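Local structure of DraIII (Deinococcus radiophilus, 4L0K) at residues Ser114-Ala126 and Lys184-Phe196. The protein is a type II restriction endonuclease that cleaves DNA, probably through a catalytic domain of the His-Me finger clan. Numbering follows the deposited sequence.
Sequences SCIDVARKLTWLA and KTPRLHNAENVGF
Ser114 lays its CB 3.3 Å from His189 O, while its hydroxyl is hydrogen-bonded to Asp111 earlier in the chain. One residue on, Cys115 brings SG to the rim of the His189 imidazole, 3.9 Å from CD2. Val118 covers a face of the same ring: CG2, anti to its own carbonyl carbon, sits 3.8 Å from the centroid in a CH-pi contact only 9° off the normal. The ring is held from turning by hydrogen bonds at both nitrogens, NE2 with Ala56 O and ND1 with His183. Lys121 runs its chain alongside Ala191 O, and bends at chi2 (63°) and chi4 (-58°) bring NZ back to donate to Ala191 O (2.9 Å) and to Val194 O (3.1 Å). A water accepts from both Lys121 NZ and Lys184 NZ, bridging two like charges. A methionine in place of Lys121 would probably leave these carbonyls without their shared donor and this loop less firmly tied to the helix. Leu122 CG then packs 3.6 Å from Phe196 CE1, and Leu125 CB lies equally close to Phe196 CE2. Strands 179-183 and 194-198 with the following helix 199-205 are consistent with the beta-beta-alpha element of a His-Me finger, and helix 112-126 packs on the connecting loop and second strand; helix 46-57 touches Val118 and Leu122, and helix 137-147 meets Ala191 through Phe147.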
ATOM      1  N   SER A 114      18.921  -5.937  18.314  1.00 34.79           N
ATOM      2  CA  SER A 114      18.378  -6.282  16.995  1.00 38.34           C
ATOM      3  C   SER A 114      18.396  -5.077  16.063  1.00 39.77           C
ATOM      4  O   SER A 114      18.807  -5.193  14.902  1.00 34.11           O
ATOM      5  CB  SER A 114      16.945  -6.797  17.113  1.00 31.86           C
ATOM      6  OG  SER A 114      16.897  -7.998  17.858  1.00 33.71           O
ATOM      7  N   CYS A 115      17.943  -3.930  16.579  1.00 23.52           N
ATOM      8  CA  CYS A 115      17.969  -2.685  15.820  1.00 28.90           C
ATOM      9  C   CYS A 115      19.380  -2.357  15.348  1.00 34.41           C
ATOM     10  O   CYS A 115      19.585  -2.010  14.175  1.00 35.45           O
ATOM     11  CB  CYS A 115      17.376  -1.536  16.630  1.00 23.47           C
ATOM     12  SG  CYS A 115      15.623  -1.794  16.999  1.00 40.92           S
ATOM     13  N   ILE A 116      20.354  -2.510  16.241  1.00 36.65           N
ATOM     14  CA  ILE A 116      21.746  -2.277  15.840  1.00 38.60           C
ATOM     15  C   ILE A 116      22.217  -3.293  14.779  1.00 40.24           C
ATOM     16  O   ILE A 116      22.862  -2.917  13.793  1.00 46.09           O
ATOM     17  CB  ILE A 116      22.732  -2.229  17.057  1.00 38.07           C
ATOM     18  CG1 ILE A 116      22.212  -1.299  18.160  1.00 28.59           C
ATOM     19  CG2 ILE A 116      24.133  -1.825  16.611  1.00 36.16           C
ATOM     20  CD1 ILE A 116      21.875   0.085  17.698  1.00 30.23           C
ATOM     21  N   ASP A 117      21.884  -4.568  14.978  1.00 35.51           N
ATOM     22  CA  ASP A 117      22.145  -5.626  13.985  1.00 38.47           C
ATOM     23  C   ASP A 117      21.636  -5.269  12.577  1.00 36.23           C
ATOM     24  O   ASP A 117      22.390  -5.340  11.600  1.00 31.54           O
ATOM     25  CB  ASP A 117      21.510  -6.954  14.413  1.00 44.80           C
ATOM     26  CG  ASP A 117      22.237  -7.607  15.564  1.00 62.86           C
ATOM     27  OD1 ASP A 117      23.402  -7.227  15.818  1.00 70.45           O
ATOM     28  OD2 ASP A 117      21.651  -8.505  16.212  1.00 68.63           O
ATOM     29  N   VAL A 118      20.357  -4.891  12.505  1.00 29.28           N
ATOM     30  CA  VAL A 118      19.721  -4.417  11.278  1.00 27.69           C
ATOM     31  C   VAL A 118      20.500  -3.256  10.647  1.00 35.51           C
ATOM     32  O   VAL A 118      20.787  -3.286   9.438  1.00 33.49           O
ATOM     33  CB  VAL A 118      18.243  -4.004  11.536  1.00 30.30           C
ATOM     34  CG1 VAL A 118      17.706  -3.100  10.415  1.00 23.37           C
ATOM     35  CG2 VAL A 118      17.351  -5.255  11.742  1.00 23.96           C
ATOM     36  N   ALA A 119      20.843  -2.242  11.455  1.00 31.26           N
ATOM     37  CA  ALA A 119      21.716  -1.164  10.972  1.00 31.10           C
ATOM     38  C   ALA A 119      23.014  -1.704  10.324  1.00 32.37           C
ATOM     39  O   ALA A 119      23.447  -1.232   9.250  1.00 30.61           O
ATOM     40  CB  ALA A 119      22.042  -0.185  12.096  1.00 25.85           C
ATOM     41  N   ARG A 120      23.623  -2.698  10.969  1.00 26.30           N
ATOM     42  CA  ARG A 120      24.879  -3.241  10.439  1.00 38.04           C
ATOM     43  C   ARG A 120      24.662  -3.942   9.086  1.00 32.88           C
ATOM     44  O   ARG A 120      25.441  -3.774   8.141  1.00 30.41           O
ATOM     45  CB  ARG A 120      25.525  -4.199  11.441  1.00 35.68           C
ATOM     46  CG  ARG A 120      26.693  -3.621  12.233  1.00 37.76           C
ATOM     47  CD  ARG A 120      27.330  -4.700  13.118  1.00 38.95           C
ATOM     48  NE  ARG A 120      26.362  -5.244  14.066  1.00 36.38           N
ATOM     49  CZ  ARG A 120      26.347  -4.959  15.364  1.00 40.74           C
ATOM     50  NH1 ARG A 120      27.262  -4.142  15.882  1.00 38.70           N
ATOM     51  NH2 ARG A 120      25.423  -5.494  16.148  1.00 36.44           N
ATOM     52  N   LYS A 121      23.577  -4.703   9.004  1.00 30.77           N
ATOM     53  CA  LYS A 121      23.260  -5.473   7.810  1.00 30.49           C
ATOM     54  C   LYS A 121      23.047  -4.550   6.635  1.00 29.29           C
ATOM     55  O   LYS A 121      23.587  -4.759   5.561  1.00 32.67           O
ATOM     56  CB  LYS A 121      21.998  -6.297   8.035  1.00 30.84           C
ATOM     57  CG  LYS A 121      21.531  -7.031   6.791  1.00 39.84           C
ATOM     58  CD  LYS A 121      22.550  -8.068   6.318  1.00 39.04           C
ATOM     59  CE  LYS A 121      22.044  -8.788   5.080  1.00 39.79           C
ATOM     60  NZ  LYS A 121      20.733  -9.465   5.326  1.00 44.74           N
ATOM     61  N   LEU A 122      22.246  -3.521   6.871  1.00 34.93           N
ATOM     62  CA  LEU A 122      21.883  -2.556   5.855  1.00 30.27           C
ATOM     63  C   LEU A 122      23.095  -1.763   5.365  1.00 33.74           C
ATOM     64  O   LEU A 122      23.178  -1.430   4.176  1.00 34.23           O
ATOM     65  CB  LEU A 122      20.815  -1.619   6.425  1.00 27.42           C
ATOM     66  CG  LEU A 122      19.364  -1.837   6.012  1.00 30.75           C
ATOM     67  CD1 LEU A 122      19.110  -3.214   5.414  1.00 31.84           C
ATOM     68  CD2 LEU A 122      18.435  -1.574   7.174  1.00 30.76           C
ATOM     69  N   THR A 123      24.029  -1.453   6.269  1.00 26.22           N
ATOM     70  CA  THR A 123      25.285  -0.820   5.839  1.00 28.94           C
ATOM     71  C   THR A 123      26.107  -1.758   4.941  1.00 26.30           C
ATOM     72  O   THR A 123      26.726  -1.344   3.927  1.00 28.68           O
ATOM     73  CB  THR A 123      26.159  -0.405   7.047  1.00 27.54           C
ATOM     74  OG1 THR A 123      25.360   0.321   7.988  1.00 31.41           O
ATOM     75  CG2 THR A 123      27.323   0.460   6.587  1.00 28.09           C
ATOM     76  N   TRP A 124      26.125  -3.023   5.334  1.00 26.93           N
ATOM     77  CA  TRP A 124      26.836  -4.039   4.566  1.00 34.35           C
ATOM     78  C   TRP A 124      26.241  -4.166   3.148  1.00 36.80           C
ATOM     79  O   TRP A 124      26.979  -4.237   2.157  1.00 32.16           O
ATOM     80  CB  TRP A 124      26.802  -5.369   5.322  1.00 38.34           C
ATOM     81  CG  TRP A 124      27.480  -6.533   4.635  1.00 43.51           C
ATOM     82  CD1 TRP A 124      28.823  -6.808   4.610  1.00 42.83           C
ATOM     83  CD2 TRP A 124      26.838  -7.601   3.917  1.00 32.85           C
ATOM     84  NE1 TRP A 124      29.055  -7.965   3.911  1.00 40.40           N
ATOM     85  CE2 TRP A 124      27.861  -8.474   3.475  1.00 32.33           C
ATOM     86  CE3 TRP A 124      25.503  -7.894   3.597  1.00 27.11           C
ATOM     87  CZ2 TRP A 124      27.590  -9.625   2.712  1.00 30.32           C
ATOM     88  CZ3 TRP A 124      25.228  -9.048   2.849  1.00 26.61           C
ATOM     89  CH2 TRP A 124      26.274  -9.900   2.417  1.00 29.16           C
ATOM     90  N   LEU A 125      24.911  -4.170   3.058  1.00 28.25           N
ATOM     91  CA  LEU A 125      24.229  -4.250   1.763  1.00 29.26           C
ATOM     92  C   LEU A 125      24.581  -3.016   0.965  1.00 30.98           C
ATOM     93  O   LEU A 125      24.817  -3.097  -0.247  1.00 33.43           O
ATOM     94  CB  LEU A 125      22.704  -4.272   1.934  1.00 22.24           C
ATOM     95  CG  LEU A 125      21.893  -5.559   1.850  1.00 32.73           C
ATOM     96  CD1 LEU A 125      22.775  -6.789   1.643  1.00 23.05           C
ATOM     97  CD2 LEU A 125      20.975  -5.686   3.076  1.00 30.32           C
ATOM     98  N   ALA A 126      24.597  -1.868   1.647  1.00 25.84           N
ATOM     99  CA  ALA A 126      24.755  -0.581   0.957  1.00 26.87           C
ATOM    100  C   ALA A 126      26.114  -0.479   0.257  1.00 26.07           C
ATOM    101  O   ALA A 126      26.209   0.018  -0.868  1.00 24.75           O
ATOM    102  CB  ALA A 126      24.529   0.596   1.906  1.00 18.92           C
ATOM    103  N   LYS A 184      11.919  -9.714   4.776  1.00 30.23           N
ATOM    104  CA  LYS A 184      11.645 -10.906   3.977  1.00 30.88           C
ATOM    105  C   LYS A 184      10.470 -11.691   4.540  1.00 34.19           C
ATOM    106  O   LYS A 184       9.688 -12.273   3.795  1.00 35.87           O
ATOM    107  CB  LYS A 184      12.877 -11.811   3.902  1.00 27.20           C
ATOM    108  CG  LYS A 184      14.055 -11.219   3.176  1.00 30.80           C
ATOM    109  CD  LYS A 184      15.302 -12.095   3.387  1.00 31.96           C
ATOM    110  CE  LYS A 184      16.575 -11.265   3.261  1.00 33.10           C
ATOM    111  NZ  LYS A 184      17.790 -12.102   3.503  1.00 44.44           N
ATOM    112  N   THR A 185      10.377 -11.729   5.863  1.00 31.92           N
ATOM    113  CA  THR A 185       9.241 -12.328   6.535  1.00 41.49           C
ATOM    114  C   THR A 185       8.666 -11.240   7.421  1.00 39.58           C
ATOM    115  O   THR A 185       9.417 -10.554   8.104  1.00 34.02           O
ATOM    116  CB  THR A 185       9.661 -13.551   7.376  1.00 50.57           C
ATOM    117  OG1 THR A 185       9.842 -14.677   6.513  1.00 56.95           O
ATOM    118  CG2 THR A 185       8.601 -13.892   8.422  1.00 53.13           C
ATOM    119  N   PRO A 186       7.333 -11.056   7.382  1.00 48.71           N
ATOM    120  CA  PRO A 186       6.658  -9.954   8.085  1.00 45.97           C
ATOM    121  C   PRO A 186       7.018  -9.897   9.570  1.00 39.66           C
ATOM    122  O   PRO A 186       7.172 -10.944  10.197  1.00 38.00           O
ATOM    123  CB  PRO A 186       5.173 -10.306   7.952  1.00 42.32           C
ATOM    124  CG  PRO A 186       5.086 -11.220   6.786  1.00 50.86           C
ATOM    125  CD  PRO A 186       6.381 -11.952   6.698  1.00 49.67           C
ATOM    126  N   ARG A 187       7.148  -8.690  10.109  1.00 48.94           N
ATOM    127  CA  ARG A 187       7.249  -8.492  11.550  1.00 62.94           C
ATOM    128  C   ARG A 187       8.416  -9.254  12.173  1.00 68.59           C
ATOM    129  O   ARG A 187       8.262  -9.937  13.188  1.00 77.06           O
ATOM    130  CB  ARG A 187       5.931  -8.880  12.236  1.00 70.04           C
ATOM    131  CG  ARG A 187       4.809  -7.864  12.058  1.00 80.44           C
ATOM    132  CD  ARG A 187       3.523  -8.333  12.730  1.00 89.38           C
ATOM    133  NE  ARG A 187       3.775  -8.929  14.043  1.00 97.06           N
ATOM    134  CZ  ARG A 187       2.888  -8.972  15.037  1.00 98.03           C
ATOM    135  NH1 ARG A 187       3.216  -9.538  16.191  1.00 96.01           N
ATOM    136  NH2 ARG A 187       1.678  -8.442  14.885  1.00 96.93           N
ATOM    137  N   LEU A 188       9.582  -9.143  11.555  1.00 59.94           N
ATOM    138  CA  LEU A 188      10.778  -9.767  12.093  1.00 52.96           C
ATOM    139  C   LEU A 188      11.912  -8.802  11.843  1.00 43.90           C
ATOM    140  O   LEU A 188      12.295  -8.576  10.698  1.00 42.48           O
ATOM    141  CB  LEU A 188      11.052 -11.097  11.394  1.00 54.58           C
ATOM    142  CG  LEU A 188      11.815 -12.155  12.186  1.00 60.33           C
ATOM    143  CD1 LEU A 188      10.828 -12.989  13.000  1.00 63.19           C
ATOM    144  CD2 LEU A 188      12.657 -13.035  11.266  1.00 59.60           C
ATOM    145  N   HIS A 189      12.451  -8.233  12.914  1.00 35.41           N
ATOM    146  CA  HIS A 189      13.431  -7.169  12.788  1.00 31.50           C
ATOM    147  C   HIS A 189      14.809  -7.639  13.244  1.00 31.80           C
ATOM    148  O   HIS A 189      15.197  -7.444  14.396  1.00 40.90           O
ATOM    149  CB  HIS A 189      12.957  -5.946  13.579  1.00 35.99           C
ATOM    150  CG  HIS A 189      13.603  -4.662  13.168  1.00 33.66           C
ATOM    151  ND1 HIS A 189      13.400  -4.084  11.934  1.00 33.89           N
ATOM    152  CD2 HIS A 189      14.439  -3.835  13.840  1.00 26.05           C
ATOM    153  CE1 HIS A 189      14.094  -2.962  11.856  1.00 26.55           C
ATOM    154  NE2 HIS A 189      14.735  -2.790  12.999  1.00 31.89           N
ATOM    155  N   ASN A 190      15.544  -8.270  12.332  1.00 29.12           N
ATOM    156  CA  ASN A 190      16.918  -8.700  12.598  1.00 28.12           C
ATOM    157  C   ASN A 190      17.776  -8.672  11.333  1.00 36.62           C
ATOM    158  O   ASN A 190      17.262  -8.443  10.234  1.00 41.05           O
ATOM    159  CB  ASN A 190      16.943 -10.091  13.234  1.00 30.10           C
ATOM    160  CG  ASN A 190      16.271 -11.152  12.371  1.00 36.34           C
ATOM    161  OD1 ASN A 190      16.462 -11.206  11.156  1.00 38.99           O
ATOM    162  ND2 ASN A 190      15.489 -12.006  13.004  1.00 38.90           N
ATOM    163  N   ALA A 191      19.077  -8.909  11.487  1.00 34.59           N
ATOM    164  CA  ALA A 191      20.010  -8.828  10.367  1.00 29.67           C
ATOM    165  C   ALA A 191      19.625  -9.723   9.202  1.00 30.56           C
ATOM    166  O   ALA A 191      19.719  -9.312   8.047  1.00 30.30           O
ATOM    167  CB  ALA A 191      21.421  -9.164  10.814  1.00 34.95           C
ATOM    168  N   GLU A 192      19.199 -10.938   9.515  1.00 24.13           N
ATOM    169  CA  GLU A 192      19.020 -11.964   8.507  1.00 31.46           C
ATOM    170  C   GLU A 192      17.808 -11.637   7.652  1.00 30.75           C
ATOM    171  O   GLU A 192      17.802 -11.880   6.451  1.00 27.17           O
ATOM    172  CB  GLU A 192      18.853 -13.342   9.168  1.00 36.43           C
ATOM    173  CG  GLU A 192      18.811 -14.523   8.189  1.00 55.99           C
ATOM    174  CD  GLU A 192      17.450 -14.707   7.524  1.00 73.46           C
ATOM    175  OE1 GLU A 192      16.423 -14.608   8.232  1.00 81.87           O
ATOM    176  OE2 GLU A 192      17.406 -14.934   6.292  1.00 76.57           O
ATOM    177  N   ASN A 193      16.797 -11.069   8.289  1.00 27.41           N
ATOM    178  CA  ASN A 193      15.512 -10.852   7.656  1.00 29.75           C
ATOM    179  C   ASN A 193      15.423  -9.571   6.827  1.00 35.28           C
ATOM    180  O   ASN A 193      14.432  -9.369   6.127  1.00 30.56           O
ATOM    181  CB  ASN A 193      14.408 -10.857   8.717  1.00 28.61           C
ATOM    182  CG  ASN A 193      13.021 -11.014   8.116  1.00 36.19           C
ATOM    183  OD1 ASN A 193      12.798 -11.872   7.262  1.00 31.98           O
ATOM    184  ND2 ASN A 193      12.088 -10.159   8.538  1.00 36.42           N
ATOM    185  N   VAL A 194      16.430  -8.697   6.892  1.00 27.88           N
ATOM    186  CA  VAL A 194      16.267  -7.391   6.234  1.00 32.14           C
ATOM    187  C   VAL A 194      17.091  -7.185   4.978  1.00 35.37           C
ATOM    188  O   VAL A 194      18.115  -7.838   4.779  1.00 39.64           O
ATOM    189  CB  VAL A 194      16.487  -6.189   7.182  1.00 28.95           C
ATOM    190  CG1 VAL A 194      15.387  -6.150   8.232  1.00 22.22           C
ATOM    191  CG2 VAL A 194      17.899  -6.232   7.811  1.00 23.71           C
ATOM    192  N   GLY A 195      16.626  -6.265   4.137  1.00 26.55           N
ATOM    193  CA  GLY A 195      17.400  -5.869   2.976  1.00 28.96           C
ATOM    194  C   GLY A 195      16.832  -4.627   2.331  1.00 32.65           C
ATOM    195  O   GLY A 195      16.144  -3.868   2.983  1.00 41.98           O
ATOM    196  N   PHE A 196      17.097  -4.425   1.048  1.00 28.64           N
ATOM    197  CA  PHE A 196      16.494  -3.310   0.332  1.00 25.28           C
ATOM    198  C   PHE A 196      15.517  -3.800  -0.739  1.00 32.72           C
ATOM    199  O   PHE A 196      15.671  -4.912  -1.294  1.00 28.13           O
ATOM    200  CB  PHE A 196      17.575  -2.419  -0.291  1.00 29.76           C
ATOM    201  CG  PHE A 196      18.503  -1.779   0.721  1.00 24.82           C
ATOM    202  CD1 PHE A 196      18.004  -1.048   1.777  1.00 25.18           C
ATOM    203  CD2 PHE A 196      19.873  -1.911   0.595  1.00 27.45           C
ATOM    204  CE1 PHE A 196      18.849  -0.465   2.701  1.00 29.79           C
ATOM    205  CE2 PHE A 196      20.744  -1.327   1.517  1.00 28.40           C
ATOM    206  CZ  PHE A 196      20.220  -0.606   2.580  1.00 33.82           C
TER
HETATM  207  O   HOH W   1      19.421  -9.707   2.651  1.00 42.02           O